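Local coordinates for protein aminotransferase, class III (Deinococcus radiodurans, PDB 3I4J) that probably works as a pyridoxal-phosphate-dependent transaminase of the class III family, moving amino groups between substrates, at residues Pro166-Arg180 / Leu207-Cys221. The protein carries 1 engineered substitution. Residues are numbered along the deposited sequence; the frame is centred on the assembly and turned at random.
Sequences PDPARNGAEDAEGLR and LAPAPGYYERVRDIC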
ATOM      1  N   PRO C 166      -6.670 -28.768   5.077  1.00 24.50           N
ATOM      2  CA  PRO C 166      -6.525 -29.876   4.129  1.00 25.13           C
ATOM      3  C   PRO C 166      -5.712 -31.015   4.748  1.00 25.22           C
ATOM      4  O   PRO C 166      -4.886 -30.790   5.638  1.00 23.98           O
ATOM      5  CB  PRO C 166      -5.819 -29.223   2.939  1.00 26.28           C
ATOM      6  CG  PRO C 166      -5.018 -28.123   3.580  1.00 27.95           C
ATOM      7  CD  PRO C 166      -5.977 -27.560   4.596  1.00 24.64           C
ATOM      8  N   ASP C 167      -5.961 -32.234   4.287  1.00 23.78           N
ATOM      9  CA  ASP C 167      -5.240 -33.400   4.794  1.00 24.17           C
ATOM     10  C   ASP C 167      -4.507 -34.045   3.630  1.00 23.99           C
ATOM     11  O   ASP C 167      -5.086 -34.822   2.876  1.00 23.76           O
ATOM     12  CB  ASP C 167      -6.201 -34.413   5.412  1.00 24.62           C
ATOM     13  CG  ASP C 167      -5.474 -35.552   6.099  1.00 26.86           C
ATOM     14  OD1 ASP C 167      -4.246 -35.666   5.906  1.00 27.31           O
ATOM     15  OD2 ASP C 167      -6.125 -36.335   6.823  1.00 27.32           O
ATOM     16  N   PRO C 168      -3.214 -33.726   3.472  1.00 24.40           N
ATOM     17  CA  PRO C 168      -2.352 -34.246   2.407  1.00 25.60           C
ATOM     18  C   PRO C 168      -2.256 -35.773   2.360  1.00 26.99           C
ATOM     19  O   PRO C 168      -1.885 -36.344   1.336  1.00 26.52           O
ATOM     20  CB  PRO C 168      -1.002 -33.600   2.715  1.00 24.38           C
ATOM     21  CG  PRO C 168      -1.379 -32.334   3.419  1.00 27.23           C
ATOM     22  CD  PRO C 168      -2.469 -32.794   4.336  1.00 23.52           C
ATOM     23  N   ALA C 169      -2.594 -36.428   3.466  1.00 27.87           N
ATOM     24  CA  ALA C 169      -2.524 -37.886   3.539  1.00 28.81           C
ATOM     25  C   ALA C 169      -3.804 -38.566   3.061  1.00 29.15           C
ATOM     26  O   ALA C 169      -3.860 -39.790   2.928  1.00 29.30           O
ATOM     27  CB  ALA C 169      -2.202 -38.316   4.974  1.00 29.24           C
ATOM     28  N   ARG C 170      -4.830 -37.769   2.797  1.00 27.25           N
ATOM     29  CA  ARG C 170      -6.105 -38.295   2.333  1.00 29.21           C
ATOM     30  C   ARG C 170      -6.224 -38.081   0.828  1.00 28.95           C
ATOM     31  O   ARG C 170      -5.561 -37.211   0.264  1.00 30.01           O
ATOM     32  CB  ARG C 170      -7.242 -37.568   3.059  1.00 31.23           C
ATOM     33  CG  ARG C 170      -8.649 -38.064   2.770  1.00 33.06           C
ATOM     34  CD  ARG C 170      -9.650 -37.264   3.599  1.00 33.90           C
ATOM     35  NE  ARG C 170     -11.024 -37.739   3.459  1.00 36.04           N
ATOM     36  CZ  ARG C 170     -12.072 -37.162   4.037  1.00 36.76           C
ATOM     37  NH1 ARG C 170     -11.904 -36.083   4.793  1.00 38.43           N
ATOM     38  NH2 ARG C 170     -13.288 -37.665   3.869  1.00 37.89           N
ATOM     39  N   ASN C 171      -7.054 -38.888   0.175  1.00 27.52           N
ATOM     40  CA  ASN C 171      -7.280 -38.748  -1.258  1.00 28.31           C
ATOM     41  C   ASN C 171      -7.766 -37.311  -1.487  1.00 25.95           C
ATOM     42  O   ASN C 171      -8.735 -36.879  -0.871  1.00 25.31           O
ATOM     43  CB  ASN C 171      -8.340 -39.759  -1.711  1.00 30.98           C
ATOM     44  CG  ASN C 171      -8.785 -39.542  -3.143  1.00 33.26           C
ATOM     45  OD1 ASN C 171      -9.601 -38.664  -3.429  1.00 34.62           O
ATOM     46  ND2 ASN C 171      -8.245 -40.341  -4.054  1.00 37.14           N
ATOM     47  N   GLY C 172      -7.077 -36.582  -2.360  1.00 25.32           N
ATOM     48  CA  GLY C 172      -7.426 -35.194  -2.637  1.00 24.33           C
ATOM     49  C   GLY C 172      -8.879 -34.860  -2.933  1.00 23.67           C
ATOM     50  O   GLY C 172      -9.447 -33.932  -2.345  1.00 20.20           O
ATOM     51  N   ALA C 173      -9.491 -35.597  -3.852  1.00 22.85           N
ATOM     52  CA  ALA C 173     -10.882 -35.342  -4.203  1.00 23.98           C
ATOM     53  C   ALA C 173     -11.791 -35.583  -3.001  1.00 23.38           C
ATOM     54  O   ALA C 173     -12.707 -34.809  -2.732  1.00 23.11           O
ATOM     55  CB  ALA C 173     -11.296 -36.234  -5.368  1.00 24.89           C
ATOM     56  N   GLU C 174     -11.532 -36.670  -2.281  1.00 22.06           N
ATOM     57  CA  GLU C 174     -12.314 -37.022  -1.108  1.00 24.21           C
ATOM     58  C   GLU C 174     -12.192 -35.925  -0.047  1.00 22.53           C
ATOM     59  O   GLU C 174     -13.170 -35.557   0.604  1.00 22.73           O
ATOM     60  CB  GLU C 174     -11.806 -38.352  -0.550  1.00 27.81           C
ATOM     61  CG  GLU C 174     -12.527 -38.863   0.678  1.00 35.76           C
ATOM     62  CD  GLU C 174     -11.831 -40.079   1.275  1.00 39.90           C
ATOM     63  OE1 GLU C 174     -11.555 -41.036   0.518  1.00 40.39           O
ATOM     64  OE2 GLU C 174     -11.560 -40.075   2.496  1.00 42.11           O
ATOM     65  N   ASP C 175     -10.982 -35.402   0.111  1.00 22.51           N
ATOM     66  CA  ASP C 175     -10.713 -34.351   1.094  1.00 21.60           C
ATOM     67  C   ASP C 175     -11.448 -33.069   0.694  1.00 21.96           C
ATOM     68  O   ASP C 175     -12.018 -32.371   1.537  1.00 21.24           O
ATOM     69  CB  ASP C 175      -9.193 -34.115   1.172  1.00 22.45           C
ATOM     70  CG  ASP C 175      -8.773 -33.294   2.387  1.00 24.82           C
ATOM     71  OD1 ASP C 175      -9.334 -33.506   3.483  1.00 25.19           O
ATOM     72  OD2 ASP C 175      -7.859 -32.450   2.247  1.00 23.72           O
ATOM     73  N   ALA C 176     -11.447 -32.777  -0.603  1.00 20.91           N
ATOM     74  CA  ALA C 176     -12.105 -31.580  -1.126  1.00 22.25           C
ATOM     75  C   ALA C 176     -13.623 -31.629  -0.958  1.00 21.77           C
ATOM     76  O   ALA C 176     -14.281 -30.590  -0.888  1.00 20.82           O
ATOM     77  CB  ALA C 176     -11.744 -31.395  -2.601  1.00 21.80           C
ATOM     78  N   GLU C 177     -14.186 -32.834  -0.897  1.00 22.33           N
ATOM     79  CA  GLU C 177     -15.628 -32.980  -0.728  1.00 22.49           C
ATOM     80  C   GLU C 177     -16.111 -32.303   0.551  1.00 22.61           C
ATOM     81  O   GLU C 177     -17.304 -32.071   0.731  1.00 23.18           O
ATOM     82  CB  GLU C 177     -16.017 -34.464  -0.736  1.00 23.84           C
ATOM     83  CG  GLU C 177     -16.156 -35.019  -2.144  1.00 25.48           C
ATOM     84  CD  GLU C 177     -17.370 -34.458  -2.868  1.00 26.45           C
ATOM     85  OE1 GLU C 177     -17.309 -34.292  -4.103  1.00 26.24           O
ATOM     86  OE2 GLU C 177     -18.392 -34.194  -2.202  1.00 28.05           O
ATOM     87  N   GLY C 178     -15.178 -31.975   1.436  1.00 23.68           N
ATOM     88  CA  GLY C 178     -15.557 -31.291   2.655  1.00 23.50           C
ATOM     89  C   GLY C 178     -16.199 -29.957   2.306  1.00 23.84           C
ATOM     90  O   GLY C 178     -17.003 -29.427   3.075  1.00 22.85           O
ATOM     91  N   LEU C 179     -15.853 -29.416   1.138  1.00 22.26           N
ATOM     92  CA  LEU C 179     -16.408 -28.139   0.702  1.00 22.40           C
ATOM     93  C   LEU C 179     -17.888 -28.291   0.375  1.00 22.12           C
ATOM     94  O   LEU C 179     -18.692 -27.402   0.672  1.00 21.62           O
ATOM     95  CB  LEU C 179     -15.646 -27.602  -0.520  1.00 22.80           C
ATOM     96  CG  LEU C 179     -16.154 -26.279  -1.115  1.00 21.82           C
ATOM     97  CD1 LEU C 179     -16.169 -25.191  -0.046  1.00 23.64           C
ATOM     98  CD2 LEU C 179     -15.266 -25.865  -2.285  1.00 23.33           C
ATOM     99  N   ARG C 180     -18.257 -29.413  -0.238  1.00 22.33           N
ATOM    100  CA  ARG C 180     -19.660 -29.633  -0.556  1.00 22.86           C
ATOM    101  C   ARG C 180     -20.439 -29.736   0.754  1.00 22.02           C
ATOM    102  O   ARG C 180     -21.515 -29.160   0.888  1.00 22.54           O
ATOM    103  CB  ARG C 180     -19.860 -30.921  -1.365  1.00 22.27           C
ATOM    104  CG  ARG C 180     -21.302 -31.087  -1.853  1.00 25.29           C
ATOM    105  CD  ARG C 180     -21.571 -32.498  -2.363  1.00 24.36           C
ATOM    106  NE  ARG C 180     -20.615 -32.902  -3.388  1.00 23.42           N
ATOM    107  CZ  ARG C 180     -20.724 -32.616  -4.683  1.00 22.31           C
ATOM    108  NH1 ARG C 180     -21.759 -31.920  -5.136  1.00 22.74           N
ATOM    109  NH2 ARG C 180     -19.789 -33.027  -5.525  1.00 22.85           N
ATOM    110  N   LEU C 207       1.967 -26.107   3.722  1.00 22.25           N
ATOM    111  CA  LEU C 207       0.997 -27.200   3.702  1.00 24.06           C
ATOM    112  C   LEU C 207       0.330 -27.205   2.330  1.00 23.48           C
ATOM    113  O   LEU C 207      -0.167 -26.177   1.871  1.00 22.96           O
ATOM    114  CB  LEU C 207      -0.065 -27.001   4.784  1.00 24.54           C
ATOM    115  CG  LEU C 207      -1.160 -28.074   4.780  1.00 27.88           C
ATOM    116  CD1 LEU C 207      -0.530 -29.421   5.114  1.00 28.45           C
ATOM    117  CD2 LEU C 207      -2.243 -27.724   5.792  1.00 29.30           C
ATOM    118  N   ALA C 208       0.321 -28.364   1.678  1.00 23.21           N
ATOM    119  CA  ALA C 208      -0.282 -28.485   0.361  1.00 22.04           C
ATOM    120  C   ALA C 208      -1.210 -29.690   0.301  1.00 21.71           C
ATOM    121  O   ALA C 208      -0.876 -30.765   0.800  1.00 21.83           O
ATOM    122  CB  ALA C 208       0.798 -28.616  -0.706  1.00 23.54           C
ATOM    123  N   PRO C 209      -2.397 -29.517  -0.294  1.00 20.93           N
ATOM    124  CA  PRO C 209      -3.379 -30.597  -0.422  1.00 20.58           C
ATOM    125  C   PRO C 209      -2.840 -31.676  -1.359  1.00 22.12           C
ATOM    126  O   PRO C 209      -1.879 -31.448  -2.100  1.00 20.35           O
ATOM    127  CB  PRO C 209      -4.598 -29.887  -1.009  1.00 21.98           C
ATOM    128  CG  PRO C 209      -4.444 -28.474  -0.495  1.00 24.20           C
ATOM    129  CD  PRO C 209      -2.979 -28.233  -0.717  1.00 20.11           C
ATOM    130  N   ALA C 210      -3.459 -32.850  -1.320  1.00 21.25           N
ATOM    131  CA  ALA C 210      -3.044 -33.961  -2.163  1.00 22.12           C
ATOM    132  C   ALA C 210      -3.555 -33.769  -3.584  1.00 21.68           C
ATOM    133  O   ALA C 210      -4.438 -32.940  -3.837  1.00 20.43           O
ATOM    134  CB  ALA C 210      -3.583 -35.269  -1.594  1.00 22.21           C
ATOM    135  N   PRO C 211      -2.998 -34.527  -4.540  1.00 21.45           N
ATOM    136  CA  PRO C 211      -3.455 -34.397  -5.921  1.00 22.22           C
ATOM    137  C   PRO C 211      -4.964 -34.627  -5.961  1.00 22.03           C
ATOM    138  O   PRO C 211      -5.503 -35.377  -5.137  1.00 22.13           O
ATOM    139  CB  PRO C 211      -2.673 -35.493  -6.642  1.00 22.61           C
ATOM    140  CG  PRO C 211      -1.375 -35.515  -5.884  1.00 23.52           C
ATOM    141  CD  PRO C 211      -1.850 -35.448  -4.446  1.00 22.30           C
ATOM    142  N   GLY C 212      -5.637 -33.969  -6.902  1.00 20.82           N
ATOM    143  CA  GLY C 212      -7.076 -34.113  -7.042  1.00 20.62           C
ATOM    144  C   GLY C 212      -7.921 -33.148  -6.229  1.00 21.99           C
ATOM    145  O   GLY C 212      -9.112 -32.977  -6.500  1.00 22.23           O
ATOM    146  N   TYR C 213      -7.309 -32.493  -5.243  1.00 19.18           N
ATOM    147  CA  TYR C 213      -8.032 -31.567  -4.372  1.00 19.92           C
ATOM    148  C   TYR C 213      -8.642 -30.357  -5.083  1.00 18.38           C
ATOM    149  O   TYR C 213      -9.857 -30.153  -5.045  1.00 19.04           O
ATOM    150  CB  TYR C 213      -7.099 -31.077  -3.259  1.00 18.62           C
ATOM    151  CG  TYR C 213      -7.758 -30.213  -2.206  1.00 19.14           C
ATOM    152  CD1 TYR C 213      -8.251 -30.771  -1.027  1.00 18.72           C
ATOM    153  CD2 TYR C 213      -7.823 -28.827  -2.358  1.00 20.73           C
ATOM    154  CE1 TYR C 213      -8.781 -29.967  -0.014  1.00 20.87           C
ATOM    155  CE2 TYR C 213      -8.351 -28.016  -1.359  1.00 20.18           C
ATOM    156  CZ  TYR C 213      -8.820 -28.591  -0.188  1.00 20.18           C
ATOM    157  OH  TYR C 213      -9.276 -27.790   0.828  1.00 21.29           O
ATOM    158  N   TYR C 214      -7.812 -29.547  -5.732  1.00 19.73           N
ATOM    159  CA  TYR C 214      -8.349 -28.367  -6.392  1.00 19.16           C
ATOM    160  C   TYR C 214      -9.195 -28.646  -7.623  1.00 19.25           C
ATOM    161  O   TYR C 214     -10.036 -27.825  -7.995  1.00 18.64           O
ATOM    162  CB  TYR C 214      -7.226 -27.378  -6.696  1.00 17.52           C
ATOM    163  CG  TYR C 214      -6.686 -26.776  -5.420  1.00 16.57           C
ATOM    164  CD1 TYR C 214      -7.500 -26.000  -4.595  1.00 18.50           C
ATOM    165  CD2 TYR C 214      -5.388 -27.055  -4.994  1.00 17.54           C
ATOM    166  CE1 TYR C 214      -7.029 -25.520  -3.358  1.00 17.28           C
ATOM    167  CE2 TYR C 214      -4.911 -26.587  -3.770  1.00 17.70           C
ATOM    168  CZ  TYR C 214      -5.733 -25.826  -2.959  1.00 17.29           C
ATOM    169  OH  TYR C 214      -5.257 -25.399  -1.736  1.00 18.51           O
ATOM    170  N   GLU C 215      -8.980 -29.797  -8.256  1.00 20.72           N
ATOM    171  CA  GLU C 215      -9.793 -30.159  -9.409  1.00 21.77           C
ATOM    172  C   GLU C 215     -11.225 -30.312  -8.893  1.00 21.67           C
ATOM    173  O   GLU C 215     -12.177 -29.826  -9.511  1.00 19.91           O
ATOM    174  CB  GLU C 215      -9.318 -31.482 -10.026  1.00 21.05           C
ATOM    175  CG  GLU C 215      -7.966 -31.405 -10.737  1.00 21.97           C
ATOM    176  CD  GLU C 215      -6.774 -31.619  -9.818  1.00 22.96           C
ATOM    177  OE1 GLU C 215      -6.930 -31.567  -8.579  1.00 22.13           O
ATOM    178  OE2 GLU C 215      -5.666 -31.831 -10.344  1.00 23.97           O
ATOM    179  N   ARG C 216     -11.366 -30.979  -7.748  1.00 21.40           N
ATOM    180  CA  ARG C 216     -12.677 -31.188  -7.140  1.00 21.27           C
ATOM    181  C   ARG C 216     -13.243 -29.874  -6.600  1.00 20.20           C
ATOM    182  O   ARG C 216     -14.437 -29.611  -6.734  1.00 20.33           O
ATOM    183  CB  ARG C 216     -12.591 -32.245  -6.029  1.00 21.01           C
ATOM    184  CG  ARG C 216     -13.918 -32.533  -5.306  1.00 23.37           C
ATOM    185  CD  ARG C 216     -15.032 -32.938  -6.272  1.00 25.00           C
ATOM    186  NE  ARG C 216     -14.646 -34.077  -7.097  1.00 28.30           N
ATOM    187  CZ  ARG C 216     -14.605 -35.339  -6.673  1.00 33.17           C
ATOM    188  NH1 ARG C 216     -14.940 -35.641  -5.423  1.00 32.02           N
ATOM    189  NH2 ARG C 216     -14.203 -36.301  -7.496  1.00 33.18           N
ATOM    190  N   VAL C 217     -12.394 -29.042  -5.998  1.00 20.15           N
ATOM    191  CA  VAL C 217     -12.851 -27.747  -5.493  1.00 19.59           C
ATOM    192  C   VAL C 217     -13.416 -26.908  -6.646  1.00 18.00           C
ATOM    193  O   VAL C 217     -14.482 -26.308  -6.523  1.00 19.21           O
ATOM    194  CB  VAL C 217     -11.694 -26.954  -4.824  1.00 19.86           C
ATOM    195  CG1 VAL C 217     -12.106 -25.491  -4.615  1.00 21.03           C
ATOM    196  CG2 VAL C 217     -11.340 -27.584  -3.489  1.00 20.59           C
ATOM    197  N   ARG C 218     -12.693 -26.868  -7.761  1.00 19.26           N
ATOM    198  CA  ARG C 218     -13.125 -26.107  -8.935  1.00 19.41           C
ATOM    199  C   ARG C 218     -14.521 -26.555  -9.376  1.00 21.16           C
ATOM    200  O   ARG C 218     -15.402 -25.730  -9.629  1.00 19.68           O
ATOM    201  CB  ARG C 218     -12.127 -26.307 -10.080  1.00 20.15           C
ATOM    202  CG  ARG C 218     -12.542 -25.712 -11.430  1.00 22.20           C
ATOM    203  CD  ARG C 218     -12.499 -24.191 -11.436  1.00 23.08           C
ATOM    204  NE  ARG C 218     -13.720 -23.585 -10.919  1.00 23.38           N
ATOM    205  CZ  ARG C 218     -13.897 -22.274 -10.774  1.00 24.23           C
ATOM    206  NH1 ARG C 218     -12.923 -21.432 -11.102  1.00 21.92           N
ATOM    207  NH2 ARG C 218     -15.046 -21.804 -10.312  1.00 23.71           N
ATOM    208  N   ASP C 219     -14.710 -27.867  -9.455  1.00 20.64           N
ATOM    209  CA  ASP C 219     -15.989 -28.438  -9.866  1.00 21.36           C
ATOM    210  C   ASP C 219     -17.105 -28.143  -8.873  1.00 21.17           C
ATOM    211  O   ASP C 219     -18.210 -27.776  -9.266  1.00 20.20           O
ATOM    212  CB  ASP C 219     -15.852 -29.950 -10.073  1.00 22.88           C
ATOM    213  CG  ASP C 219     -15.005 -30.300 -11.283  1.00 22.49           C
ATOM    214  OD1 ASP C 219     -14.804 -29.424 -12.150  1.00 24.08           O
ATOM    215  OD2 ASP C 219     -14.547 -31.460 -11.377  1.00 24.76           O
ATOM    216  N   ILE C 220     -16.828 -28.303  -7.582  1.00 20.05           N
ATOM    217  CA  ILE C 220     -17.835 -28.017  -6.570  1.00 20.89           C
ATOM    218  C   ILE C 220     -18.252 -26.545  -6.646  1.00 21.27           C
ATOM    219  O   ILE C 220     -19.433 -26.216  -6.509  1.00 19.16           O
ATOM    220  CB  ILE C 220     -17.299 -28.330  -5.148  1.00 21.62           C
ATOM    221  CG1 ILE C 220     -17.113 -29.837  -4.988  1.00 25.41           C
ATOM    222  CG2 ILE C 220     -18.257 -27.805  -4.089  1.00 21.87           C
ATOM    223  CD1 ILE C 220     -18.389 -30.611  -5.139  1.00 30.35           C
ATOM    224  N   CYS C 221     -17.283 -25.663  -6.870  1.00 20.74           N
ATOM    225  CA  CYS C 221     -17.574 -24.237  -6.970  1.00 21.41           C
ATOM    226  C   CYS C 221     -18.448 -23.954  -8.188  1.00 21.37           C
ATOM    227  O   CYS C 221     -19.382 -23.154  -8.117  1.00 22.17           O
ATOM    228  CB  CYS C 221     -16.273 -23.422  -7.043  1.00 21.29           C
ATOM    229  SG  CYS C 221     -15.389 -23.292  -5.443  1.00 21.92           S
TER
HETATM  230  O   HOH W   1      -5.676 -33.370   0.390  1.00 23.18           O
HETATM  231  O   HOH W   2      -4.980 -37.817  -3.911  1.00 25.89           O
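Tyr213 and Ala176 meet where two neighbouring helices of the large, PLP-binding domain of a fold-type I aminotransferase pack against each other beside the central mixed sheet; the short helix 172-176 and helix 213-221 run in the same general sense, at 40°. A chi1 of -174° lays the Tyr213 ring between Ala176 and Pro209: Ala176 CB makes a CH-pi contact over one face, 4.2 Å from the centroid, and Pro209 CB covers the opposite one. Its OH is hydrogen-bonded to Arg127 NH1 in strand 123-127. Here the backbones come closest, with Gly172 CA 4.1 Å from Tyr213 CA and the Gly172 CA-H directed at Pro211 O. Leu179 CG packs against Ile220 CG2 (3.9 Å), the two side chains lying alongside and pointing opposite ways, while the CD2 branch of Leu179 lies across Val217 CG1; Leu179 and Val217 also touch strands 123-127 and 227-231, respectively.

Polar groups line the more solvent-accessible side, where packing gives way to charge. Two kinks in the Arg216 chain (chi2 and chi3 both 55°) lay one face of its guanidinium on Ala173 CB and bring NH1 to Glu177 OE1 in a weak, bent salt-bridge bond of 3.0 Å. Glu177 is held more firmly by Arg180, whose NE lies on the syn lone pair of OE2. At the other end, one water bridges Gly172 N and Pro211 O; a second, donating to Asp167 O and to Asp175 OD2, accepts from Ala210 N at 2.8 Å.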